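Local coordinates for protein sulfatase (PDB 6USS) that probably hydrolyses aryl sulfate esters as a calcium-dependent arylsulfatase of a human gut bacterium, at residues M40-M44 with H259-H263; S85-S89 with G347-A351; G325-E329 with H430-D434. The protein carries 1 engineered substitution. One frame throughout, in Å; residues are numbered along the deposited sequence.

Interaction 1: M40-M44 with H259-H263; sequences MVDDM and HYAIH. With CA (calcium ion), chain C.
Met40 O receives the backbone N of His259 at 2.8 Å, and a water donates to both Met40 O and His259 O, so two donors meet this carbonyl where strand 35-41 runs out. Val41 lays CG1 against the carbonyl O of Ala261. Asp42 then clamps the backbones from both its ends: its N gives a hydrogen bond to Ala261 O (2.9 Å), and its O takes one from Ile262 N (2.8 Å). The peptide between Ala261 and Ile262 is cis, which turns its C=O and N-H to the same side, where both meet Asp42. The Asp42 carboxylate divides its work. OD1 binds calcium at 2.3 Å, while OD2, salt-bridged to Lys165, comes to the edge of the His263 ring, 3.0 Å from CD2. Carboxylate and ring are almost coplanar, 7° apart, and the two side chains run alongside each other. Asp43 OD1 also binds calcium, again at 2.3 Å. Its OD2 pairs with Lys348 and stands 2.9 Å from His263 CD2, but this carboxylate is turned 32° from the ring. Ile262 holds CG1 between its backbone N and carbonyl carbon (chi1 53°), which carries CD1 past Asp43 O to Met44, whose CB is 4.0 Å from CD1. Both aspartates belong to the metal site of the sulfatase fold, carried just beyond the C-terminal end of a central strand. That strand lies between the parallel strands 253-258 and 315-321; helix 283-308 covers Val41, Met44 and Ile262, and helix 231-247 backs His259 and Ala261.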
ATOM      1  N   MET A  40       5.555  18.646   6.510  1.00 16.43           N
ATOM      2  CA  MET A  40       5.150  18.712   7.913  1.00 17.14           C
ATOM      3  C   MET A  40       6.376  18.530   8.796  1.00 19.87           C
ATOM      4  O   MET A  40       7.034  17.480   8.747  1.00 17.89           O
ATOM      5  CB  MET A  40       4.102  17.643   8.243  1.00 13.24           C
ATOM      6  CG  MET A  40       3.620  17.669   9.683  1.00 15.67           C
ATOM      7  SD  MET A  40       2.500  19.037  10.099  1.00 20.66           S
ATOM      8  CE  MET A  40       1.170  18.719   8.945  1.00 18.26           C
ATOM      9  N   VAL A  41       6.665  19.538   9.615  1.00 15.98           N
ATOM     10  CA  VAL A  41       7.748  19.468  10.587  1.00 17.26           C
ATOM     11  C   VAL A  41       7.164  19.088  11.937  1.00 19.00           C
ATOM     12  O   VAL A  41       6.025  19.433  12.264  1.00 23.04           O
ATOM     13  CB  VAL A  41       8.507  20.805  10.661  1.00 17.55           C
ATOM     14  CG1 VAL A  41       9.743  20.655  11.503  1.00 14.35           C
ATOM     15  CG2 VAL A  41       8.849  21.277   9.257  1.00 13.21           C
ATOM     16  N   ASP A  42       7.943  18.363  12.729  1.00 20.67           N
ATOM     17  CA  ASP A  42       7.511  17.895  14.041  1.00 21.37           C
ATOM     18  C   ASP A  42       7.971  18.842  15.150  1.00 19.23           C
ATOM     19  O   ASP A  42       9.146  19.216  15.206  1.00 17.61           O
ATOM     20  CB  ASP A  42       8.054  16.495  14.310  1.00 19.24           C
ATOM     21  CG  ASP A  42       7.348  15.828  15.444  1.00 23.43           C
ATOM     22  OD1 ASP A  42       6.166  16.174  15.652  1.00 25.38           O
ATOM     23  OD2 ASP A  42       7.956  14.970  16.126  1.00 24.48           O
ATOM     24  N   ASP A  43       7.049  19.210  16.045  1.00 19.28           N
ATOM     25  CA  ASP A  43       7.380  19.991  17.241  1.00 19.72           C
ATOM     26  C   ASP A  43       8.076  21.310  16.910  1.00 17.22           C
ATOM     27  O   ASP A  43       8.883  21.807  17.700  1.00 17.85           O
ATOM     28  CB  ASP A  43       8.259  19.189  18.217  1.00 22.79           C
ATOM     29  CG  ASP A  43       7.551  17.972  18.795  1.00 21.91           C
ATOM     30  OD1 ASP A  43       6.319  17.876  18.601  1.00 20.41           O
ATOM     31  OD2 ASP A  43       8.228  17.122  19.436  1.00 15.21           O
ATOM     32  N   MET A  44       7.786  21.892  15.748  1.00 17.28           N
ATOM     33  CA  MET A  44       8.376  23.165  15.357  1.00 18.04           C
ATOM     34  C   MET A  44       7.497  24.323  15.844  1.00 23.41           C
ATOM     35  O   MET A  44       6.287  24.339  15.593  1.00 25.67           O
ATOM     36  CB  MET A  44       8.562  23.210  13.838  1.00 17.07           C
ATOM     37  CG  MET A  44       9.088  24.534  13.289  1.00 18.36           C
ATOM     38  SD  MET A  44       9.155  24.625  11.485  1.00 18.40           S
ATOM     39  CE  MET A  44       9.765  26.298  11.240  1.00 15.84           C
ATOM     40  N   HIS A 259       8.704  15.232   8.477  1.00 18.54           N
ATOM     41  CA  HIS A 259      10.018  15.081   9.094  1.00 18.83           C
ATOM     42  C   HIS A 259       9.923  14.538  10.515  1.00 21.15           C
ATOM     43  O   HIS A 259       8.944  14.774  11.235  1.00 21.99           O
ATOM     44  CB  HIS A 259      10.761  16.420   9.118  1.00 14.18           C
ATOM     45  CG  HIS A 259      11.510  16.689   7.863  1.00 15.00           C
ATOM     46  ND1 HIS A 259      12.722  16.097   7.587  1.00 17.40           N
ATOM     47  CD2 HIS A 259      11.203  17.443   6.781  1.00 16.11           C
ATOM     48  CE1 HIS A 259      13.137  16.481   6.393  1.00 15.57           C
ATOM     49  NE2 HIS A 259      12.234  17.302   5.885  1.00 19.28           N
ATOM     50  N   TYR A 260      10.956  13.792  10.912  1.00 16.08           N
ATOM     51  CA  TYR A 260      11.111  13.497  12.330  1.00 22.40           C
ATOM     52  C   TYR A 260      11.690  14.693  13.079  1.00 21.80           C
ATOM     53  O   TYR A 260      11.385  14.883  14.263  1.00 22.53           O
ATOM     54  CB  TYR A 260      11.981  12.255  12.530  1.00 22.14           C
ATOM     55  CG  TYR A 260      11.239  10.981  12.251  1.00 15.74           C
ATOM     56  CD1 TYR A 260      10.384  10.444  13.195  1.00 15.41           C
ATOM     57  CD2 TYR A 260      11.380  10.324  11.041  1.00 16.79           C
ATOM     58  CE1 TYR A 260       9.684   9.291  12.943  1.00 18.40           C
ATOM     59  CE2 TYR A 260      10.679   9.163  10.767  1.00 17.84           C
ATOM     60  CZ  TYR A 260       9.828   8.642  11.731  1.00 19.91           C
ATOM     61  OH  TYR A 260       9.125   7.470  11.505  1.00 16.69           O
ATOM     62  N   ALA A 261      12.528  15.493  12.412  1.00 19.24           N
ATOM     63  CA  ALA A 261      12.939  16.786  12.945  1.00 17.52           C
ATOM     64  C   ALA A 261      11.709  17.655  13.189  1.00 17.90           C
ATOM     65  O   ALA A 261      10.767  17.650  12.393  1.00 18.62           O
ATOM     66  CB  ALA A 261      13.892  17.467  11.964  1.00 15.41           C
ATOM     67  N   ILE A 262      11.712  18.428  14.276  1.00 17.05           N
ATOM     68  CA  ILE A 262      12.869  18.674  15.128  1.00 20.55           C
ATOM     69  C   ILE A 262      12.666  18.085  16.527  1.00 19.58           C
ATOM     70  O   ILE A 262      12.954  18.727  17.541  1.00 17.10           O
ATOM     71  CB  ILE A 262      13.137  20.179  15.199  1.00 19.50           C
ATOM     72  CG1 ILE A 262      11.856  20.918  15.629  1.00 16.49           C
ATOM     73  CG2 ILE A 262      13.649  20.677  13.850  1.00 14.15           C
ATOM     74  CD1 ILE A 262      11.986  22.444  15.683  1.00 14.27           C
ATOM     75  N   HIS A 263      12.154  16.855  16.549  1.00 20.76           N
ATOM     76  CA  HIS A 263      11.817  16.130  17.765  1.00 17.74           C
ATOM     77  C   HIS A 263      13.072  15.850  18.590  1.00 15.94           C
ATOM     78  O   HIS A 263      14.190  15.819  18.072  1.00 19.23           O
ATOM     79  CB  HIS A 263      11.120  14.814  17.394  1.00 18.51           C
ATOM     80  CG  HIS A 263      10.308  14.217  18.499  1.00 20.39           C
ATOM     81  ND1 HIS A 263      10.844  13.357  19.436  1.00 24.13           N
ATOM     82  CD2 HIS A 263       9.000  14.359  18.823  1.00 19.92           C
ATOM     83  CE1 HIS A 263       9.901  12.998  20.292  1.00 20.13           C
ATOM     84  NE2 HIS A 263       8.772  13.591  19.940  1.00 19.59           N
TER
HETATM   85 CA    CA C 601       4.778  16.691  17.408  1.00 22.43          CA
HETATM   86  O   HOH W   1       6.369  15.639  10.776  1.00 15.53           O
HETATM   87  O   HOH W   2       9.863  12.695  15.290  1.00 22.65           O

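Interaction 2: S85-S89 with G347-A351; sequences SSICS and GKGSA. Engineered in segment 85-89: Cys88 (natural residue Ser). With CA (calcium ion), chain C.
This contact forms one side of the sulfatase metal site, where the start of the C/S-X-P-X-R signature, at the head of helix 88-97, meets a lysine-bearing turn. Ser86 and Gly349 make the backbone link: Gly349 N donates to Ser86 O at 3.0 Å. Gly349 sits in a type II beta turn that runs from Gly347 to Ser350 and is closed by Ser350 N bonding to Gly347 O. Gly349 has phi 91°, where a CB would press on the carbonyl O of Lys348. The Ser86 side chain lies over the turn, with CB 3.2 Å from Ser350 O and OG against the Gly349 backbone. From the turn, Lys348 stretches fully extended toward the metal, its CG brushing Ser86 O at 3.5 Å. Ile87, the N-cap residue of the helix, crosses this chain at about a right angle and packs CD1 on the aliphatic part, 3.7 Å from Lys348 CE; the ammonium end is salt-bridged to Asp43, a calcium ligand. Cys88 is an engineered substitution; the natural serine is predicted to become 3-oxoalanine, the modified residue of sulfatases. Cys88 SG is modelled as a calcium ligand at 2.1 Å, shorter than expected for calcium and sulfur, so the exact geometry is doubtful. Lys348 NZ lies 3.7 Å from Cys88 SG.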
ATOM      1  N   SER A  85      -3.279  20.900  17.270  1.00 15.87           N
ATOM      2  CA  SER A  85      -3.332  20.579  18.692  1.00 19.86           C
ATOM      3  C   SER A  85      -1.929  20.658  19.289  1.00 16.67           C
ATOM      4  O   SER A  85      -0.939  20.856  18.584  1.00 14.77           O
ATOM      5  CB  SER A  85      -3.968  19.205  18.951  1.00 15.84           C
ATOM      6  OG  SER A  85      -5.321  19.164  18.509  1.00 15.19           O
ATOM      7  N   SER A  86      -1.845  20.525  20.611  1.00 18.28           N
ATOM      8  CA  SER A  86      -0.575  20.762  21.286  1.00 17.74           C
ATOM      9  C   SER A  86       0.314  19.528  21.333  1.00 16.37           C
ATOM     10  O   SER A  86       1.428  19.614  21.856  1.00 18.11           O
ATOM     11  CB  SER A  86      -0.808  21.298  22.701  1.00 14.58           C
ATOM     12  OG  SER A  86      -1.490  20.371  23.511  1.00 20.18           O
ATOM     13  N   ILE A  87      -0.132  18.405  20.765  1.00 14.23           N
ATOM     14  CA  ILE A  87       0.556  17.121  20.850  1.00 16.89           C
ATOM     15  C   ILE A  87       0.421  16.413  19.507  1.00 17.88           C
ATOM     16  O   ILE A  87      -0.605  16.534  18.831  1.00 14.40           O
ATOM     17  CB  ILE A  87      -0.028  16.271  22.009  1.00 17.66           C
ATOM     18  CG1 ILE A  87       0.434  16.834  23.348  1.00 19.54           C
ATOM     19  CG2 ILE A  87       0.333  14.802  21.888  1.00 18.04           C
ATOM     20  CD1 ILE A  87       1.928  16.798  23.537  1.00 22.85           C
ATOM     21  N   CYS A  88       1.467  15.651  19.136  1.00 20.39           N
ATOM     22  CA  CYS A  88       1.565  15.059  17.794  1.00 19.08           C
ATOM     23  C   CYS A  88       0.318  14.264  17.403  1.00 19.63           C
ATOM     24  O   CYS A  88      -0.192  14.396  16.286  1.00 24.33           O
ATOM     25  CB  CYS A  88       2.778  14.136  17.696  1.00 18.59           C
ATOM     26  SG  CYS A  88       4.345  14.806  18.305  1.00 44.74           S
ATOM     27  N   SER A  89      -0.179  13.412  18.300  1.00 19.99           N
ATOM     28  CA  SER A  89      -1.183  12.437  17.878  1.00 24.99           C
ATOM     29  C   SER A  89      -2.520  13.088  17.534  1.00 22.74           C
ATOM     30  O   SER A  89      -3.057  12.791  16.453  1.00 19.64           O
ATOM     31  CB  SER A  89      -1.319  11.342  18.940  1.00 24.62           C
ATOM     32  OG  SER A  89      -0.244  10.426  18.860  1.00 24.80           O
ATOM     33  N   GLY A 347       4.474  26.258  25.317  1.00 19.00           N
ATOM     34  CA  GLY A 347       4.780  25.504  24.123  1.00 19.86           C
ATOM     35  C   GLY A 347       4.124  24.146  24.103  1.00 18.81           C
ATOM     36  O   GLY A 347       3.009  23.988  24.611  1.00 21.76           O
ATOM     37  N   LYS A 348       4.830  23.158  23.551  1.00 20.34           N
ATOM     38  CA  LYS A 348       4.265  21.828  23.345  1.00 22.28           C
ATOM     39  C   LYS A 348       3.570  21.326  24.603  1.00 19.75           C
ATOM     40  O   LYS A 348       4.115  21.426  25.702  1.00 21.45           O
ATOM     41  CB  LYS A 348       5.357  20.844  22.919  1.00 17.23           C
ATOM     42  CG  LYS A 348       4.822  19.425  22.754  1.00 15.60           C
ATOM     43  CD  LYS A 348       5.833  18.522  22.138  1.00 15.80           C
ATOM     44  CE  LYS A 348       5.187  17.182  21.805  1.00 17.62           C
ATOM     45  NZ  LYS A 348       6.134  16.288  21.124  1.00 11.45           N
ATOM     46  N   GLY A 349       2.346  20.808  24.432  1.00 18.24           N
ATOM     47  CA  GLY A 349       1.539  20.332  25.532  1.00 20.04           C
ATOM     48  C   GLY A 349       0.619  21.368  26.148  1.00 22.92           C
ATOM     49  O   GLY A 349      -0.284  20.997  26.907  1.00 21.26           O
ATOM     50  N   SER A 350       0.823  22.652  25.846  1.00 23.62           N
ATOM     51  CA  SER A 350       0.036  23.741  26.407  1.00 19.26           C
ATOM     52  C   SER A 350      -1.144  24.082  25.514  1.00 24.19           C
ATOM     53  O   SER A 350      -1.062  24.017  24.284  1.00 25.74           O
ATOM     54  CB  SER A 350       0.875  25.002  26.597  1.00 19.94           C
ATOM     55  OG  SER A 350       0.153  25.948  27.364  1.00 19.21           O
ATOM     56  N   ALA A 351      -2.241  24.477  26.146  1.00 17.75           N
ATOM     57  CA  ALA A 351      -3.336  25.058  25.391  1.00 19.40           C
ATOM     58  C   ALA A 351      -3.083  26.521  25.053  1.00 22.08           C
ATOM     59  O   ALA A 351      -3.840  27.097  24.259  1.00 19.51           O
ATOM     60  CB  ALA A 351      -4.646  24.899  26.165  1.00 20.64           C
TER
HETATM   61 CA    CA C 601       4.778  16.691  17.408  1.00 22.43          CA

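Interaction 3: G325-E329 with H430-D434; sequences GLSSE and HWGND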
ATOM      1  N   GLY A 325       6.865  24.282  19.811  1.00 17.50           N
ATOM      2  CA  GLY A 325       8.170  23.796  20.216  1.00 18.08           C
ATOM      3  C   GLY A 325       8.177  23.351  21.666  1.00 18.66           C
ATOM      4  O   GLY A 325       7.386  23.813  22.490  1.00 21.29           O
ATOM      5  N   LEU A 326       9.073  22.420  21.976  1.00 16.89           N
ATOM      6  CA  LEU A 326       9.209  21.930  23.344  1.00 20.63           C
ATOM      7  C   LEU A 326       9.826  23.008  24.230  1.00 16.75           C
ATOM      8  O   LEU A 326      10.981  23.399  24.036  1.00 18.38           O
ATOM      9  CB  LEU A 326      10.058  20.662  23.366  1.00 17.34           C
ATOM     10  CG  LEU A 326      10.352  20.027  24.719  1.00 18.84           C
ATOM     11  CD1 LEU A 326       9.088  19.474  25.305  1.00 17.27           C
ATOM     12  CD2 LEU A 326      11.373  18.927  24.555  1.00 18.00           C
ATOM     13  N   SER A 327       9.052  23.498  25.198  1.00 18.88           N
ATOM     14  CA  SER A 327       9.526  24.526  26.119  1.00 23.41           C
ATOM     15  C   SER A 327       9.416  24.097  27.578  1.00 22.67           C
ATOM     16  O   SER A 327       9.537  24.947  28.470  1.00 21.34           O
ATOM     17  CB  SER A 327       8.765  25.836  25.900  1.00 17.35           C
ATOM     18  OG  SER A 327       7.380  25.589  25.818  1.00 17.35           O
ATOM     19  N   SER A 328       9.224  22.800  27.837  1.00 25.11           N
ATOM     20  CA  SER A 328       9.044  22.237  29.172  1.00 25.49           C
ATOM     21  C   SER A 328      10.338  21.757  29.807  1.00 23.60           C
ATOM     22  O   SER A 328      10.342  21.472  31.010  1.00 20.93           O
ATOM     23  CB  SER A 328       8.142  21.002  29.137  1.00 23.56           C
ATOM     24  OG  SER A 328       7.076  21.137  28.238  1.00 27.93           O
ATOM     25  N   GLU A 329      11.405  21.593  29.031  1.00 18.14           N
ATOM     26  CA  GLU A 329      12.520  20.754  29.456  1.00 22.13           C
ATOM     27  C   GLU A 329      13.848  21.497  29.405  1.00 25.22           C
ATOM     28  O   GLU A 329      14.391  21.721  28.305  1.00 25.38           O
ATOM     29  CB  GLU A 329      12.563  19.491  28.598  1.00 17.38           C
ATOM     30  CG  GLU A 329      11.369  18.592  28.854  1.00 22.02           C
ATOM     31  CD  GLU A 329      11.512  17.204  28.254  1.00 28.33           C
ATOM     32  OE1 GLU A 329      12.434  17.014  27.426  1.00 25.23           O
ATOM     33  OE2 GLU A 329      10.697  16.309  28.609  1.00 22.77           O
ATOM     34  N   HIS A 430      -3.173  13.426  30.589  1.00 18.82           N
ATOM     35  CA  HIS A 430      -2.069  13.864  31.442  1.00 22.08           C
ATOM     36  C   HIS A 430      -0.761  13.691  30.671  1.00 22.66           C
ATOM     37  O   HIS A 430      -0.233  12.576  30.569  1.00 19.64           O
ATOM     38  CB  HIS A 430      -2.050  13.097  32.763  1.00 18.18           C
ATOM     39  CG  HIS A 430      -1.373  13.827  33.884  1.00 21.20           C
ATOM     40  ND1 HIS A 430      -1.145  13.255  35.120  1.00 22.41           N
ATOM     41  CD2 HIS A 430      -0.878  15.085  33.959  1.00 23.61           C
ATOM     42  CE1 HIS A 430      -0.538  14.125  35.904  1.00 19.86           C
ATOM     43  NE2 HIS A 430      -0.366  15.245  35.227  1.00 24.23           N
ATOM     44  N   TRP A 431      -0.248  14.801  30.128  1.00 21.93           N
ATOM     45  CA  TRP A 431       1.046  14.804  29.467  1.00 19.62           C
ATOM     46  C   TRP A 431       2.167  14.682  30.496  1.00 20.75           C
ATOM     47  O   TRP A 431       1.955  14.754  31.710  1.00 23.90           O
ATOM     48  CB  TRP A 431       1.221  16.068  28.636  1.00 19.12           C
ATOM     49  CG  TRP A 431       2.310  15.964  27.644  1.00 21.64           C
ATOM     50  CD1 TRP A 431       2.508  14.953  26.749  1.00 25.34           C
ATOM     51  CD2 TRP A 431       3.368  16.911  27.422  1.00 26.27           C
ATOM     52  NE1 TRP A 431       3.628  15.206  25.985  1.00 24.16           N
ATOM     53  CE2 TRP A 431       4.172  16.400  26.374  1.00 18.76           C
ATOM     54  CE3 TRP A 431       3.715  18.138  28.010  1.00 21.23           C
ATOM     55  CZ2 TRP A 431       5.299  17.067  25.905  1.00 18.52           C
ATOM     56  CZ3 TRP A 431       4.833  18.799  27.547  1.00 20.55           C
ATOM     57  CH2 TRP A 431       5.612  18.267  26.498  1.00 24.38           C
ATOM     58  N   GLY A 432       3.386  14.502  29.997  1.00 17.69           N
ATOM     59  CA  GLY A 432       4.465  14.096  30.876  1.00 23.26           C
ATOM     60  C   GLY A 432       5.056  15.202  31.718  1.00 24.56           C
ATOM     61  O   GLY A 432       5.755  14.903  32.691  1.00 27.46           O
ATOM     62  N   ASN A 433       4.799  16.468  31.368  1.00 21.31           N
ATOM     63  CA  ASN A 433       5.406  17.617  32.029  1.00 21.06           C
ATOM     64  C   ASN A 433       4.341  18.591  32.527  1.00 23.37           C
ATOM     65  O   ASN A 433       3.213  18.623  32.030  1.00 26.74           O
ATOM     66  CB  ASN A 433       6.358  18.360  31.078  1.00 24.39           C
ATOM     67  CG  ASN A 433       7.505  17.494  30.599  1.00 23.82           C
ATOM     68  OD1 ASN A 433       8.107  17.763  29.554  1.00 21.87           O
ATOM     69  ND2 ASN A 433       7.816  16.449  31.357  1.00 22.40           N
ATOM     70  N   ASP A 434       4.714  19.403  33.505  1.00 25.73           N
ATOM     71  CA  ASP A 434       3.913  20.545  33.919  1.00 25.59           C
ATOM     72  C   ASP A 434       4.455  21.843  33.314  1.00 25.37           C
ATOM     73  O   ASP A 434       5.639  21.961  32.975  1.00 19.62           O
ATOM     74  CB  ASP A 434       3.883  20.666  35.443  1.00 22.65           C
ATOM     75  CG  ASP A 434       3.369  19.431  36.113  1.00 25.17           C
ATOM     76  OD1 ASP A 434       2.241  18.972  35.794  1.00 29.19           O
ATOM     77  OD2 ASP A 434       4.108  18.923  36.975  1.00 27.82           O
TER
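Ser328 OG lies in the plane of the Trp431 indole, at the edge of its six-membered ring, 3.3 Å from CZ3. Leu326 comes to that edge too, its CD1 3.9 Å from Trp431 CH2, crossing at a slant. Two torsions put the ring there: with Trp431 CG anti to the backbone N (chi1 -163°) the indole heads for the 325-329 loop, and chi2 near 50° turns its six-membered edge to Ser328 and Leu326. Asn433 is the next neighbour of the same serine. Its CB packs on Ser328 CB at 3.7 Å, and its OD1 stands 3.3 Å from Ser328 CB. Glu329 and Asn433 cross at about a right angle, with carboxylate and amide planes 51° apart, so the groups meet skewed and not as a flat pair. Glu329 OE2 and Asn433 OD1, 3.1 Å apart, are two acceptors as modelled; the amide orientation is therefore doubtful, and no attraction should be read from the pair. What results is a small, partly exposed interface of van der Waals contacts, with Ser328 as its buried centre and the Trp431 side chain about 9 Å from the bound calcium ion. Segment 325-329 belongs to the long loop between strand 315-321 of the central sheet and helix 353-356, while 430-434 lies in the connection from strand 422-427 to strand 441-446 of the smaller antiparallel sheet. The contact therefore bridges the two sheets at their loops, with Ile87 also touching Trp431.

Interactions 1 and 2, their centres about 13 Å apart, meet at the calcium ion and through a charged pair. Interaction 3 lies further out, its centre about 9 Å from that of interaction 2 and 16 Å from that of interaction 1. Segments of 1 and 2 alternate along the chain, as do those of 2 and 3, whereas 1 closes before 3 opens. Between interactions 2 and 3, Gly325 O probably accepts a hydrogen bond from Lys348 N. Loops following strands of the central mixed sheet and the start of helix 88-97 together assemble the metal site, and a loop of the four-stranded antiparallel sheet is joined to its periphery.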